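Local coordinates for protein PTHB1 (Homo sapiens, PDB 4YD8) that forms the seven-bladed beta-propeller domain of BBS9, a subunit of the BBSome coat complex thought to sort membrane proteins to primary cilia, at residues A69-L78 against G122-M130; K21-A32 against K43-R54. One frame throughout, in Å; residues are numbered along the deposited sequence.

Contact 1. Residues A69-L78 against G122-M130; sequences AEDLLLEVDL and GNQCQMKLM
L73 and Q124 bring the two backbones together through a single main-chain hydrogen bond, Q124 N to L73 O (2.7 Å), nearly straight at 174° and in the carbonyl plane. Here the outer edges of two successive blades of the seven-bladed beta-propeller meet: 69-78 carries the edge strand of one, and 122-130 leads into the edge strand of the next. A classic beta bulge, L73 and L74 both facing I55, interrupts the regular strand at this point. Q124 adds two side-chain hydrogen bonds. With chi2 at -178° its chain stretches out to the loop, and its NE2 gives one to E70 O (2.9 Å) and another to L72 O (3.0 Å), each from above the carbonyl plane. Shortening Q124 to an alanine would take away NE2, and is likely to leave E70 O and L72 O without that donor and to uncover L73 CD2. From the neighbouring residue, N123 OD1 accepts a hydrogen bond from E75 N (3.1 Å), which lies above the plane of the side-chain carbonyl. L74 fills the angle beyond: its CB rests on C125 SG (3.8 Å), and its two methyls divide selenomethionine M127 between them, CD1 against CB and CD2 against SE (3.9 Å). M127 bends at chi3, and its CE lands 3.6 Å from V76 CG1, with L78 CD2 close by.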
loop_
_atom_site.group_PDB
_atom_site.type_symbol
_atom_site.label_atom_id
_atom_site.label_comp_id
_atom_site.label_asym_id
_atom_site.label_seq_id
_atom_site.Cartn_x
_atom_site.Cartn_y
_atom_site.Cartn_z
ATOM N N ALA A 69 -22.826 15.650 -6.609
ATOM C CA ALA A 69 -21.420 16.046 -6.672
ATOM C C ALA A 69 -20.611 14.947 -7.350
ATOM O O ALA A 69 -20.931 13.765 -7.229
ATOM C CB ALA A 69 -20.873 16.338 -5.281
ATOM N N GLU A 70 -19.574 15.345 -8.076
ATOM C CA GLU A 70 -18.729 14.399 -8.785
ATOM C C GLU A 70 -18.009 13.469 -7.820
ATOM O O GLU A 70 -17.702 13.847 -6.690
ATOM C CB GLU A 70 -17.706 15.139 -9.653
ATOM C CG GLU A 70 -18.313 15.856 -10.855
ATOM C CD GLU A 70 -19.038 14.906 -11.789
ATOM O OE1 GLU A 70 -18.373 14.037 -12.392
ATOM O OE2 GLU A 70 -20.274 15.022 -11.915
ATOM N N ASP A 71 -17.749 12.251 -8.274
ATOM C CA ASP A 71 -16.973 11.271 -7.522
ATOM C C ASP A 71 -15.513 11.718 -7.491
ATOM O O ASP A 71 -14.776 11.434 -6.555
ATOM C CB ASP A 71 -17.065 9.874 -8.158
ATOM C CG ASP A 71 -18.486 9.295 -8.168
ATOM O OD1 ASP A 71 -19.063 9.043 -7.089
ATOM O OD2 ASP A 71 -19.013 9.058 -9.279
ATOM N N LEU A 72 -15.100 12.395 -8.552
ATOM C CA LEU A 72 -13.715 12.843 -8.669
ATOM C C LEU A 72 -13.532 14.149 -7.900
ATOM O O LEU A 72 -14.089 15.177 -8.273
ATOM C CB LEU A 72 -13.329 13.026 -10.139
ATOM C CG LEU A 72 -11.903 13.508 -10.403
ATOM C CD1 LEU A 72 -10.909 12.410 -10.065
ATOM C CD2 LEU A 72 -11.766 13.946 -11.855
ATOM N N LEU A 73 -12.758 14.103 -6.824
ATOM C CA LEU A 73 -12.523 15.299 -6.019
ATOM C C LEU A 73 -11.417 16.151 -6.614
ATOM O O LEU A 73 -11.456 17.368 -6.535
ATOM C CB LEU A 73 -12.157 14.920 -4.590
ATOM C CG LEU A 73 -13.194 14.110 -3.811
ATOM C CD1 LEU A 73 -12.702 13.893 -2.393
ATOM C CD2 LEU A 73 -14.554 14.794 -3.823
ATOM N N LEU A 74 -10.427 15.494 -7.203
ATOM C CA LEU A 74 -9.264 16.203 -7.683
ATOM C C LEU A 74 -8.530 15.381 -8.717
ATOM O O LEU A 74 -8.374 14.171 -8.566
ATOM C CB LEU A 74 -8.325 16.540 -6.525
ATOM C CG LEU A 74 -7.024 17.280 -6.876
ATOM C CD1 LEU A 74 -6.820 18.437 -5.929
ATOM C CD2 LEU A 74 -5.834 16.348 -6.803
ATOM N N GLU A 75 -8.083 16.060 -9.763
ATOM C CA GLU A 75 -7.198 15.467 -10.744
ATOM C C GLU A 75 -6.131 16.500 -11.062
ATOM O O GLU A 75 -6.456 17.636 -11.372
ATOM C CB GLU A 75 -7.967 15.066 -12.008
ATOM C CG GLU A 75 -7.077 14.542 -13.126
ATOM C CD GLU A 75 -7.861 14.187 -14.375
ATOM O OE1 GLU A 75 -8.404 13.062 -14.448
ATOM O OE2 GLU A 75 -7.930 15.039 -15.284
ATOM N N VAL A 76 -4.866 16.115 -10.965
ATOM C CA VAL A 76 -3.782 17.025 -11.313
ATOM C C VAL A 76 -2.711 16.290 -12.122
ATOM O O VAL A 76 -2.357 15.141 -11.832
ATOM C CB VAL A 76 -3.148 17.678 -10.051
ATOM C CG1 VAL A 76 -2.726 16.628 -9.052
ATOM C CG2 VAL A 76 -1.957 18.551 -10.436
ATOM N N ASP A 77 -2.219 16.960 -13.153
ATOM C CA ASP A 77 -1.097 16.469 -13.931
ATOM C C ASP A 77 0.210 16.877 -13.259
ATOM O O ASP A 77 0.602 18.042 -13.311
ATOM C CB ASP A 77 -1.156 17.022 -15.361
ATOM C CG ASP A 77 -0.086 16.437 -16.256
ATOM O OD1 ASP A 77 0.710 15.604 -15.774
ATOM O OD2 ASP A 77 -0.030 16.822 -17.444
ATOM N N LEU A 78 0.884 15.917 -12.635
ATOM C CA LEU A 78 2.140 16.192 -11.945
ATOM C C LEU A 78 3.339 16.201 -12.903
ATOM O O LEU A 78 4.452 16.530 -12.494
ATOM C CB LEU A 78 2.354 15.170 -10.824
ATOM C CG LEU A 78 1.248 15.172 -9.757
ATOM C CD1 LEU A 78 1.487 14.093 -8.699
ATOM C CD2 LEU A 78 1.119 16.560 -9.117
ATOM N N GLY A 122 -14.767 21.270 -12.044
ATOM C CA GLY A 122 -13.365 21.146 -11.682
ATOM C C GLY A 122 -13.112 20.429 -10.369
ATOM O O GLY A 122 -13.915 19.611 -9.919
ATOM N N ASN A 123 -11.980 20.741 -9.752
ATOM C CA ASN A 123 -11.598 20.143 -8.483
ATOM C C ASN A 123 -12.484 20.633 -7.344
ATOM O O ASN A 123 -12.932 21.771 -7.351
ATOM C CB ASN A 123 -10.132 20.455 -8.177
ATOM C CG ASN A 123 -9.182 19.889 -9.221
ATOM O OD1 ASN A 123 -9.448 18.848 -9.839
ATOM N ND2 ASN A 123 -8.055 20.572 -9.415
ATOM N N GLN A 124 -12.732 19.768 -6.366
ATOM C CA GLN A 124 -13.594 20.110 -5.242
ATOM C C GLN A 124 -12.795 20.377 -3.970
ATOM O O GLN A 124 -13.356 20.648 -2.909
ATOM C CB GLN A 124 -14.605 18.986 -5.001
ATOM C CG GLN A 124 -15.347 18.571 -6.247
ATOM C CD GLN A 124 -16.373 17.499 -5.969
ATOM O OE1 GLN A 124 -17.218 17.646 -5.089
ATOM N NE2 GLN A 124 -16.290 16.404 -6.704
ATOM N N CYS A 125 -11.479 20.293 -4.088
ATOM C CA CYS A 125 -10.588 20.556 -2.977
ATOM C C CYS A 125 -9.304 21.127 -3.545
ATOM O O CYS A 125 -9.133 21.183 -4.762
ATOM C CB CYS A 125 -10.301 19.282 -2.185
ATOM S SG CYS A 125 -9.507 17.954 -3.169
ATOM N N GLN A 126 -8.400 21.555 -2.678
ATOM C CA GLN A 126 -7.089 21.980 -3.160
ATOM C C GLN A 126 -6.043 20.985 -2.687
ATOM O O GLN A 126 -6.255 20.255 -1.719
ATOM C CB GLN A 126 -6.748 23.393 -2.685
ATOM C CG GLN A 126 -6.590 23.500 -1.190
ATOM C CD GLN A 126 -6.298 24.911 -0.729
ATOM O OE1 GLN A 126 -6.666 25.882 -1.395
ATOM N NE2 GLN A 126 -5.633 25.035 0.422
HETATM N N MSE A 127 -4.928 20.934 -3.408
HETATM C CA MSE A 127 -3.788 20.129 -3.025
HETATM C C MSE A 127 -2.564 21.014 -3.109
HETATM O O MSE A 127 -2.181 21.414 -4.198
HETATM C CB MSE A 127 -3.642 18.923 -3.945
HETATM C CG MSE A 127 -2.562 17.967 -3.513
HETATM SE SE MSE A 127 -2.633 16.311 -4.532
HETATM C CE MSE A 127 -1.182 16.692 -5.778
ATOM N N LYS A 128 -1.973 21.350 -1.968
ATOM C CA LYS A 128 -0.864 22.299 -1.942
ATOM C C LYS A 128 0.421 21.592 -1.563
ATOM O O LYS A 128 0.440 20.794 -0.624
ATOM C CB LYS A 128 -1.120 23.430 -0.940
ATOM C CG LYS A 128 -2.483 24.091 -1.021
ATOM C CD LYS A 128 -2.762 24.667 -2.391
ATOM C CE LYS A 128 -1.980 25.928 -2.649
ATOM N NZ LYS A 128 -2.666 26.732 -3.703
ATOM N N LEU A 129 1.501 21.907 -2.267
ATOM C CA LEU A 129 2.808 21.339 -1.949
ATOM C C LEU A 129 3.334 21.889 -0.627
ATOM O O LEU A 129 3.399 23.111 -0.433
ATOM C CB LEU A 129 3.803 21.641 -3.073
ATOM C CG LEU A 129 5.202 21.047 -2.918
ATOM C CD1 LEU A 129 5.172 19.549 -3.137
ATOM C CD2 LEU A 129 6.168 21.720 -3.897
HETATM N N MSE A 130 3.702 21.001 0.288
HETATM C CA MSE A 130 4.292 21.434 1.561
HETATM C C MSE A 130 5.802 21.489 1.435
HETATM O O MSE A 130 6.432 22.459 1.849
HETATM C CB MSE A 130 3.890 20.502 2.709
HETATM C CG MSE A 130 2.391 20.425 2.962
HETATM SE SE MSE A 130 1.683 22.158 3.469
HETATM C CE MSE A 130 2.373 22.352 5.294
HETATM O O HOH W 1 -14.379 16.943 -10.052
#

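Contact 2. Residues K21-A32 against K43-R54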
loop_
_atom_site.group_PDB
_atom_site.type_symbol
_atom_site.label_atom_id
_atom_site.label_comp_id
_atom_site.label_asym_id
_atom_site.label_seq_id
_atom_site.Cartn_x
_atom_site.Cartn_y
_atom_site.Cartn_z
ATOM N N LYS A 21 -5.583 4.671 -21.699
ATOM C CA LYS A 21 -4.463 3.736 -21.804
ATOM C C LYS A 21 -3.319 4.120 -20.867
ATOM O O LYS A 21 -2.152 4.068 -21.240
ATOM C CB LYS A 21 -3.958 3.650 -23.248
ATOM C CG LYS A 21 -5.050 3.418 -24.293
ATOM C CD LYS A 21 -6.089 2.404 -23.823
ATOM C CE LYS A 21 -7.144 2.140 -24.897
ATOM N NZ LYS A 21 -8.516 2.492 -24.420
ATOM N N GLU A 22 -3.668 4.511 -19.647
ATOM C CA GLU A 22 -2.674 4.735 -18.612
ATOM C C GLU A 22 -2.280 3.396 -17.983
ATOM O O GLU A 22 -3.001 2.413 -18.099
ATOM C CB GLU A 22 -3.206 5.717 -17.555
ATOM C CG GLU A 22 -3.548 7.087 -18.160
ATOM C CD GLU A 22 -3.845 8.161 -17.125
ATOM O OE1 GLU A 22 -3.418 8.020 -15.959
ATOM O OE2 GLU A 22 -4.484 9.166 -17.492
ATOM N N GLU A 23 -1.122 3.371 -17.334
ATOM C CA GLU A 23 -0.566 2.171 -16.715
ATOM C C GLU A 23 -0.298 2.431 -15.238
ATOM O O GLU A 23 0.021 3.551 -14.817
ATOM C CB GLU A 23 0.725 1.720 -17.429
ATOM C CG GLU A 23 0.553 1.486 -18.923
ATOM C CD GLU A 23 1.874 1.359 -19.672
ATOM O OE1 GLU A 23 2.946 1.571 -19.063
ATOM O OE2 GLU A 23 1.834 1.040 -20.878
ATOM N N PHE A 24 -0.463 1.379 -14.448
ATOM C CA PHE A 24 -0.394 1.450 -12.998
ATOM C C PHE A 24 0.280 0.200 -12.475
ATOM O O PHE A 24 0.314 -0.814 -13.165
ATOM C CB PHE A 24 -1.799 1.548 -12.398
ATOM C CG PHE A 24 -2.615 2.679 -12.947
ATOM C CD1 PHE A 24 -3.243 2.571 -14.185
ATOM C CD2 PHE A 24 -2.777 3.837 -12.220
ATOM C CE1 PHE A 24 -3.982 3.622 -14.689
ATOM C CE2 PHE A 24 -3.525 4.882 -12.718
ATOM C CZ PHE A 24 -4.121 4.773 -13.957
ATOM N N ASP A 25 0.809 0.245 -11.262
ATOM C CA ASP A 25 1.313 -0.981 -10.646
ATOM C C ASP A 25 1.031 -0.940 -9.155
ATOM O O ASP A 25 0.368 -0.018 -8.672
ATOM C CB ASP A 25 2.812 -1.159 -10.907
ATOM C CG ASP A 25 3.238 -2.622 -10.961
ATOM O OD1 ASP A 25 2.533 -3.496 -10.403
ATOM O OD2 ASP A 25 4.296 -2.896 -11.567
ATOM N N GLN A 26 1.521 -1.944 -8.439
ATOM C CA GLN A 26 1.379 -1.965 -6.997
ATOM C C GLN A 26 2.114 -0.726 -6.489
ATOM O O GLN A 26 3.151 -0.341 -7.031
ATOM C CB GLN A 26 1.944 -3.264 -6.399
ATOM C CG GLN A 26 3.414 -3.243 -6.020
ATOM C CD GLN A 26 3.938 -4.628 -5.605
ATOM O OE1 GLN A 26 3.706 -5.627 -6.287
ATOM N NE2 GLN A 26 4.636 -4.683 -4.479
ATOM N N GLY A 27 1.566 -0.076 -5.479
ATOM C CA GLY A 27 2.121 1.198 -5.060
ATOM C C GLY A 27 1.267 2.386 -5.475
ATOM O O GLY A 27 1.276 3.415 -4.804
ATOM N N CYS A 28 0.524 2.244 -6.573
ATOM C CA CYS A 28 -0.203 3.367 -7.166
ATOM C C CYS A 28 -1.558 3.627 -6.508
ATOM O O CYS A 28 -2.199 4.612 -6.826
ATOM C CB CYS A 28 -0.435 3.124 -8.661
ATOM S SG CYS A 28 1.072 3.309 -9.660
ATOM N N LEU A 29 -1.995 2.719 -5.639
ATOM C CA LEU A 29 -3.325 2.817 -5.004
ATOM C C LEU A 29 -3.215 3.055 -3.495
ATOM O O LEU A 29 -2.523 2.306 -2.789
ATOM C CB LEU A 29 -4.121 1.532 -5.270
ATOM C CG LEU A 29 -5.471 1.440 -4.548
ATOM C CD1 LEU A 29 -6.418 2.537 -5.044
ATOM C CD2 LEU A 29 -6.074 0.042 -4.731
ATOM N N CYS A 30 -3.897 4.079 -2.997
ATOM C CA CYS A 30 -3.909 4.345 -1.578
ATOM C C CYS A 30 -5.331 4.670 -1.129
ATOM O O CYS A 30 -6.065 5.366 -1.826
ATOM C CB CYS A 30 -2.948 5.496 -1.250
ATOM S SG CYS A 30 -2.798 5.846 0.501
ATOM N N LEU A 31 -5.711 4.107 0.007
ATOM C CA LEU A 31 -7.016 4.369 0.617
ATOM C C LEU A 31 -6.812 5.036 1.971
ATOM O O LEU A 31 -6.317 4.401 2.901
ATOM C CB LEU A 31 -7.802 3.069 0.799
ATOM C CG LEU A 31 -8.993 2.685 -0.077
ATOM C CD1 LEU A 31 -9.585 1.357 0.416
ATOM C CD2 LEU A 31 -10.074 3.781 -0.088
ATOM N N ALA A 32 -7.197 6.303 2.098
ATOM C CA ALA A 32 -6.925 7.007 3.350
ATOM C C ALA A 32 -7.775 8.251 3.510
ATOM O O ALA A 32 -8.310 8.780 2.534
ATOM C CB ALA A 32 -5.424 7.405 3.420
ATOM N N LYS A 43 -10.690 8.172 1.224
ATOM C CA LYS A 43 -10.803 8.561 -0.176
ATOM C C LYS A 43 -9.877 7.648 -0.958
ATOM O O LYS A 43 -8.934 7.111 -0.391
ATOM C CB LYS A 43 -10.422 10.022 -0.403
ATOM C CG LYS A 43 -11.485 11.003 0.073
ATOM C CD LYS A 43 -11.441 11.168 1.572
ATOM C CE LYS A 43 -12.705 11.841 2.087
ATOM N NZ LYS A 43 -12.678 11.833 3.566
ATOM N N ILE A 44 -10.154 7.465 -2.246
ATOM C CA ILE A 44 -9.278 6.665 -3.097
ATOM C C ILE A 44 -8.269 7.609 -3.737
ATOM O O ILE A 44 -8.659 8.588 -4.389
ATOM C CB ILE A 44 -10.049 5.929 -4.195
ATOM C CG1 ILE A 44 -11.160 5.058 -3.604
ATOM C CG2 ILE A 44 -9.122 5.073 -5.045
ATOM C CD1 ILE A 44 -12.080 4.525 -4.672
ATOM N N ILE A 45 -6.984 7.335 -3.534
ATOM C CA ILE A 45 -5.938 8.114 -4.184
ATOM C C ILE A 45 -5.201 7.209 -5.149
ATOM O O ILE A 45 -4.735 6.141 -4.753
ATOM C CB ILE A 45 -4.910 8.705 -3.187
ATOM C CG1 ILE A 45 -5.617 9.539 -2.112
ATOM C CG2 ILE A 45 -3.845 9.528 -3.952
ATOM C CD1 ILE A 45 -5.746 8.850 -0.795
ATOM N N VAL A 46 -5.120 7.622 -6.411
ATOM C CA VAL A 46 -4.406 6.836 -7.407
ATOM C C VAL A 46 -3.457 7.708 -8.215
ATOM O O VAL A 46 -3.864 8.745 -8.750
ATOM C CB VAL A 46 -5.366 6.116 -8.394
ATOM C CG1 VAL A 46 -4.558 5.266 -9.387
ATOM C CG2 VAL A 46 -6.342 5.218 -7.653
ATOM N N GLY A 47 -2.194 7.288 -8.300
ATOM C CA GLY A 47 -1.240 7.957 -9.176
ATOM C C GLY A 47 -0.934 7.057 -10.361
ATOM O O GLY A 47 -0.990 5.835 -10.235
ATOM N N SER A 48 -0.647 7.638 -11.523
ATOM C CA SER A 48 -0.343 6.814 -12.689
ATOM C C SER A 48 1.065 7.069 -13.221
ATOM O O SER A 48 1.678 8.100 -12.929
ATOM C CB SER A 48 -1.373 7.037 -13.805
ATOM O OG SER A 48 -1.090 8.162 -14.605
ATOM N N PHE A 49 1.570 6.128 -14.009
ATOM C CA PHE A 49 2.900 6.295 -14.597
ATOM C C PHE A 49 2.830 7.360 -15.709
ATOM O O PHE A 49 3.849 7.740 -16.261
ATOM C CB PHE A 49 3.436 4.982 -15.172
ATOM C CG PHE A 49 3.616 3.877 -14.175
ATOM C CD1 PHE A 49 3.650 4.130 -12.816
ATOM C CD2 PHE A 49 3.754 2.562 -14.619
ATOM C CE1 PHE A 49 3.826 3.102 -11.913
ATOM C CE2 PHE A 49 3.927 1.531 -13.729
ATOM C CZ PHE A 49 3.965 1.798 -12.375
HETATM N N MSE A 50 1.637 7.809 -16.050
HETATM C CA MSE A 50 1.442 8.886 -16.972
HETATM C C MSE A 50 1.397 10.232 -16.271
HETATM O O MSE A 50 1.142 11.236 -16.894
HETATM C CB MSE A 50 0.188 8.679 -17.769
HETATM C CG MSE A 50 0.286 7.707 -18.953
HETATM SE SE MSE A 50 1.190 6.019 -18.604
HETATM C CE MSE A 50 1.188 5.198 -20.395
ATOM N N GLY A 51 1.632 10.268 -14.978
ATOM C CA GLY A 51 1.871 11.517 -14.265
ATOM C C GLY A 51 0.652 12.133 -13.601
ATOM O O GLY A 51 0.772 13.143 -12.917
ATOM N N TYR A 52 -0.519 11.532 -13.792
ATOM C CA TYR A 52 -1.747 12.030 -13.151
ATOM C C TYR A 52 -1.964 11.524 -11.726
ATOM O O TYR A 52 -1.786 10.346 -11.441
ATOM C CB TYR A 52 -2.979 11.658 -13.989
ATOM C CG TYR A 52 -3.075 12.460 -15.263
ATOM C CD1 TYR A 52 -3.673 13.715 -15.271
ATOM C CD2 TYR A 52 -2.550 11.971 -16.456
ATOM C CE1 TYR A 52 -3.748 14.466 -16.440
ATOM C CE2 TYR A 52 -2.620 12.711 -17.625
ATOM C CZ TYR A 52 -3.220 13.957 -17.608
ATOM O OH TYR A 52 -3.297 14.687 -18.770
ATOM N N LEU A 53 -2.374 12.432 -10.847
ATOM C CA LEU A 53 -2.803 12.093 -9.496
ATOM C C LEU A 53 -4.306 12.346 -9.408
ATOM O O LEU A 53 -4.771 13.438 -9.742
ATOM C CB LEU A 53 -2.037 12.931 -8.453
ATOM C CG LEU A 53 -2.116 12.596 -6.947
ATOM C CD1 LEU A 53 -3.489 12.876 -6.330
ATOM C CD2 LEU A 53 -1.727 11.158 -6.683
ATOM N N ARG A 54 -5.061 11.344 -8.966
ATOM C CA ARG A 54 -6.516 11.476 -8.861
ATOM C C ARG A 54 -6.993 11.093 -7.462
ATOM O O ARG A 54 -6.481 10.156 -6.866
ATOM C CB ARG A 54 -7.219 10.604 -9.922
ATOM C CG ARG A 54 -6.892 11.025 -11.361
ATOM C CD ARG A 54 -7.419 10.032 -12.403
ATOM N NE ARG A 54 -7.158 10.495 -13.769
ATOM C CZ ARG A 54 -6.210 10.003 -14.566
ATOM N NH1 ARG A 54 -5.408 9.035 -14.140
ATOM N NH2 ARG A 54 -6.055 10.484 -15.793
#
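L29 to A32 pair with V46 to K43 as an antiparallel beta hairpin, the two innermost strands of a four-stranded propeller blade, with C30 and I45 exchanging two hydrogen bonds of 2.8 Å each. On the L29 face the knob is L29 CD1, which drops into the notch between I44 CG2 and V46 CG2. On the other face C30 CB meets I45 CB, and the I45 CD1 methyl reaches across to A32 on the partner strand.

Past the paired strands, 21-28 folds over the S48-G51 type I turn. F24 CE2 presses tightly on S48 CB (3.2 Å) and on V46 CG1, both oblique to the ring, while G47 O lies at the ring edge near its plane. The F49 ring fills the next hollow: F24 CA covers one of its faces and C28 SG approaches obliquely, 3.6 Å from CE1. F49 N ties this turn to E23 O.

E22 carries the buried charge of the contact. Its extended side chain slides past M50 CG in the opposite direction and ends in a two-nitrogen, end-on salt bridge with R54, NH1 to OE1 (2.9 Å) and NH2 to OE2 (2.7 Å), with the carboxylate and guanidinium planes 39° apart. S48 OG donates to OE1 from the opposite face of the carboxylate, at 2.7 Å, so this buried oxygen has two donors. Y52 CB lies over one face of the guanidinium, toward its rim.

Around the hairpin, L29 and L31 lean on strands 334-342 and 348-353 of the adjoining blade, which is built from the C-terminal strands and strand 8-17, L352 also meeting F24 and V46, whereas C30 and A32 pack on strand 84-88 of the blade after it.

Contact 2 lies at the inner strands of one blade (centre about 11 Å from the chain centre), and contact 1 joins that blade's outermost strand, 72-77, to the next blade (about 21 Å). Their own centres lie about 14 Å apart. Strands 52-56 and 72-77 join them directly as neighbours in the sheet: L53 N to V76 O (2.9 Å) and L78 N to G51 O (2.8 Å) are probable hydrogen bonds, and L78 CD1 packs on L53 CB at 3.7 Å. R54 spans both, its NE bridged to E75 OE1 of contact 1 while its other two nitrogens hold E22. Neither contact is near G145, a residue critical for stability.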